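Local coordinates for protein glycerol dehydratase (Clostridium butyricum, PDB 1R8W) that probably acts as a glycyl-radical lyase that dehydrates glycerol, at residues 454-459 / 493-498. Residues are numbered along the deposited sequence; the frame is centred on the assembly and turned at random.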
ATOM      1  N   ALA A 454      12.282 -20.412 -29.249  1.00 19.61           N
ATOM      2  CA  ALA A 454      12.222 -20.590 -30.699  1.00 19.45           C
ATOM      3  C   ALA A 454      11.697 -19.324 -31.366  1.00 20.48           C
ATOM      4  O   ALA A 454      12.096 -18.970 -32.477  1.00 20.58           O
ATOM      5  CB  ALA A 454      11.323 -21.771 -31.038  1.00 18.15           C
ATOM      6  N   ARG A 455      10.802 -18.644 -30.666  1.00 21.06           N
ATOM      7  CA  ARG A 455      10.192 -17.419 -31.155  1.00 22.30           C
ATOM      8  C   ARG A 455      11.234 -16.317 -31.374  1.00 22.35           C
ATOM      9  O   ARG A 455      11.078 -15.470 -32.248  1.00 22.42           O
ATOM     10  CB  ARG A 455       9.146 -16.960 -30.146  1.00 24.13           C
ATOM     11  CG  ARG A 455       8.083 -16.066 -30.704  1.00 27.75           C
ATOM     12  CD  ARG A 455       7.054 -16.834 -31.508  1.00 28.33           C
ATOM     13  NE  ARG A 455       5.968 -15.935 -31.875  1.00 33.43           N
ATOM     14  CZ  ARG A 455       6.090 -14.917 -32.722  1.00 35.04           C
ATOM     15  NH1 ARG A 455       7.249 -14.671 -33.311  1.00 38.35           N
ATOM     16  NH2 ARG A 455       5.059 -14.116 -32.950  1.00 38.00           N
ATOM     17  N   ILE A 456      12.301 -16.334 -30.580  1.00 22.74           N
ATOM     18  CA  ILE A 456      13.355 -15.333 -30.701  1.00 22.96           C
ATOM     19  C   ILE A 456      14.164 -15.575 -31.965  1.00 23.90           C
ATOM     20  O   ILE A 456      14.610 -14.630 -32.620  1.00 23.42           O
ATOM     21  CB  ILE A 456      14.296 -15.355 -29.468  1.00 23.26           C
ATOM     22  CG1 ILE A 456      13.512 -14.950 -28.218  1.00 24.66           C
ATOM     23  CG2 ILE A 456      15.462 -14.391 -29.664  1.00 21.74           C
ATOM     24  CD1 ILE A 456      12.810 -13.606 -28.343  1.00 21.82           C
ATOM     25  N   VAL A 457      14.355 -16.849 -32.300  1.00 23.95           N
ATOM     26  CA  VAL A 457      15.082 -17.222 -33.503  1.00 22.62           C
ATOM     27  C   VAL A 457      14.291 -16.677 -34.688  1.00 23.33           C
ATOM     28  O   VAL A 457      14.854 -16.157 -35.646  1.00 23.36           O
ATOM     29  CB  VAL A 457      15.196 -18.756 -33.624  1.00 22.24           C
ATOM     30  CG1 VAL A 457      15.770 -19.135 -34.973  1.00 21.10           C
ATOM     31  CG2 VAL A 457      16.078 -19.299 -32.506  1.00 21.70           C
ATOM     32  N   GLU A 458      12.974 -16.786 -34.597  1.00 24.46           N
ATOM     33  CA  GLU A 458      12.091 -16.313 -35.647  1.00 26.32           C
ATOM     34  C   GLU A 458      12.189 -14.792 -35.779  1.00 27.58           C
ATOM     35  O   GLU A 458      12.238 -14.266 -36.895  1.00 27.02           O
ATOM     36  CB  GLU A 458      10.653 -16.741 -35.333  1.00 27.68           C
ATOM     37  CG  GLU A 458       9.662 -16.524 -36.456  1.00 28.82           C
ATOM     38  CD  GLU A 458       8.322 -17.183 -36.179  1.00 30.24           C
ATOM     39  OE1 GLU A 458       7.424 -17.107 -37.045  1.00 33.01           O
ATOM     40  OE2 GLU A 458       8.165 -17.777 -35.093  1.00 31.17           O
ATOM     41  N   LEU A 459      12.223 -14.091 -34.643  1.00 27.04           N
ATOM     42  CA  LEU A 459      12.325 -12.631 -34.652  1.00 26.06           C
ATOM     43  C   LEU A 459      13.704 -12.164 -35.119  1.00 26.51           C
ATOM     44  O   LEU A 459      13.842 -11.072 -35.668  1.00 25.66           O
ATOM     45  CB  LEU A 459      12.051 -12.039 -33.259  1.00 25.25           C
ATOM     46  CG  LEU A 459      10.648 -11.611 -32.802  1.00 26.78           C
ATOM     47  CD1 LEU A 459       9.784 -11.244 -34.005  1.00 25.75           C
ATOM     48  CD2 LEU A 459      10.000 -12.727 -32.004  1.00 26.95           C
ATOM     49  N   ALA A 493      20.163  -9.440 -28.910  1.00 26.08           N
ATOM     50  CA  ALA A 493      19.430  -8.181 -28.835  1.00 24.74           C
ATOM     51  C   ALA A 493      17.921  -8.425 -28.744  1.00 24.80           C
ATOM     52  O   ALA A 493      17.206  -7.689 -28.056  1.00 24.69           O
ATOM     53  CB  ALA A 493      19.756  -7.315 -30.038  1.00 23.24           C
ATOM     54  N   GLN A 494      17.432  -9.448 -29.438  1.00 23.43           N
ATOM     55  CA  GLN A 494      16.009  -9.759 -29.383  1.00 25.37           C
ATOM     56  C   GLN A 494      15.694 -10.370 -28.015  1.00 25.85           C
ATOM     57  O   GLN A 494      14.686 -10.043 -27.389  1.00 27.00           O
ATOM     58  CB  GLN A 494      15.621 -10.747 -30.486  1.00 24.45           C
ATOM     59  CG  GLN A 494      15.648 -10.189 -31.901  1.00 24.03           C
ATOM     60  CD  GLN A 494      14.612  -9.105 -32.137  1.00 25.63           C
ATOM     61  OE1 GLN A 494      13.496  -9.169 -31.625  1.00 27.23           O
ATOM     62  NE2 GLN A 494      14.972  -8.107 -32.932  1.00 25.46           N
ATOM     63  N   MET A 495      16.576 -11.256 -27.561  1.00 25.83           N
ATOM     64  CA  MET A 495      16.431 -11.932 -26.273  1.00 25.42           C
ATOM     65  C   MET A 495      16.359 -10.917 -25.130  1.00 26.29           C
ATOM     66  O   MET A 495      15.472 -10.973 -24.278  1.00 26.35           O
ATOM     67  CB  MET A 495      17.624 -12.861 -26.042  1.00 23.42           C
ATOM     68  CG  MET A 495      17.514 -13.732 -24.806  1.00 21.47           C
ATOM     69  SD  MET A 495      16.330 -15.064 -25.024  1.00 22.31           S
ATOM     70  CE  MET A 495      17.300 -16.253 -26.001  1.00 17.72           C
ATOM     71  N   GLU A 496      17.311  -9.993 -25.127  1.00 25.61           N
ATOM     72  CA  GLU A 496      17.388  -8.964 -24.110  1.00 26.98           C
ATOM     73  C   GLU A 496      16.094  -8.160 -23.993  1.00 26.79           C
ATOM     74  O   GLU A 496      15.563  -7.968 -22.898  1.00 27.39           O
ATOM     75  CB  GLU A 496      18.566  -8.040 -24.426  1.00 29.26           C
ATOM     76  CG  GLU A 496      18.543  -6.703 -23.722  1.00 35.36           C
ATOM     77  CD  GLU A 496      19.729  -5.841 -24.108  1.00 41.02           C
ATOM     78  OE1 GLU A 496      19.977  -5.684 -25.325  1.00 44.36           O
ATOM     79  OE2 GLU A 496      20.415  -5.321 -23.199  1.00 43.92           O
ATOM     80  N   TYR A 497      15.584  -7.698 -25.124  1.00 25.53           N
ATOM     81  CA  TYR A 497      14.368  -6.907 -25.125  1.00 24.97           C
ATOM     82  C   TYR A 497      13.178  -7.610 -24.466  1.00 25.81           C
ATOM     83  O   TYR A 497      12.529  -7.053 -23.576  1.00 26.01           O
ATOM     84  CB  TYR A 497      13.997  -6.527 -26.558  1.00 24.30           C
ATOM     85  CG  TYR A 497      12.759  -5.661 -26.650  1.00 25.88           C
ATOM     86  CD1 TYR A 497      12.819  -4.298 -26.366  1.00 25.57           C
ATOM     87  CD2 TYR A 497      11.517  -6.212 -26.981  1.00 25.17           C
ATOM     88  CE1 TYR A 497      11.682  -3.503 -26.409  1.00 24.21           C
ATOM     89  CE2 TYR A 497      10.368  -5.424 -27.023  1.00 24.46           C
ATOM     90  CZ  TYR A 497      10.461  -4.070 -26.734  1.00 25.64           C
ATOM     91  OH  TYR A 497       9.335  -3.277 -26.759  1.00 27.36           O
ATOM     92  N   PHE A 498      12.892  -8.834 -24.893  1.00 24.53           N
ATOM     93  CA  PHE A 498      11.749  -9.554 -24.352  1.00 23.96           C
ATOM     94  C   PHE A 498      11.909 -10.078 -22.935  1.00 23.53           C
ATOM     95  O   PHE A 498      10.929 -10.157 -22.187  1.00 25.09           O
ATOM     96  CB  PHE A 498      11.334 -10.668 -25.318  1.00 21.65           C
ATOM     97  CG  PHE A 498      10.695 -10.149 -26.572  1.00 22.16           C
ATOM     98  CD1 PHE A 498       9.397  -9.655 -26.549  1.00 23.20           C
ATOM     99  CD2 PHE A 498      11.409 -10.095 -27.765  1.00 22.32           C
ATOM    100  CE1 PHE A 498       8.812  -9.111 -27.696  1.00 23.92           C
ATOM    101  CE2 PHE A 498      10.835  -9.552 -28.919  1.00 23.24           C
ATOM    102  CZ  PHE A 498       9.534  -9.061 -28.885  1.00 22.63           C
TER
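Ile-456 CD1 and Leu-459 CG approach the ring of Phe-498 obliquely, CD1 at 3.8 Å from Phe-498 CD2 and Leu-459 CG at 4.4 Å from Phe-498 CE2. One face of this ring is taken by CD2 of the preceding Tyr-497, over its centre, while the amide oxygen OE1 of Gln-494, one turn back, sits in plane at the ring edge, where the C-H groups carry slight positive charge. The same OE1 is 3.6 Å from Leu-459 CB. Bent at chi2 (-65°), the Gln-494 chain crosses the leucine at about a right angle; its NE2, in a buried residue, hydrogen-bonds to Pro-473 O and Thr-475 OG1.

No hydrogen bond joins the two helices. Within the pyruvate formate lyase-like fold, the short helix 453-461 packs on the long helix 484-516, their segment axes 9.5 Å apart and inclined at 124°. Branched Ile-456 suits the closest point, because its two arms reach different neighbours: CG2, anti to the backbone N, lies 3.7 Å from Gln-494 CB, whereas the other arm carries CD1 to the phenyl ring and brings CG1 within 4.3 Å of Met-495 SD. Met-495, unbranched and flexible, also touches Val-619 and Tyr-620 of helix 607-625. Phe-451, on the strand leading into helix 453-461, touches Ile-456, Met-495 and Phe-498.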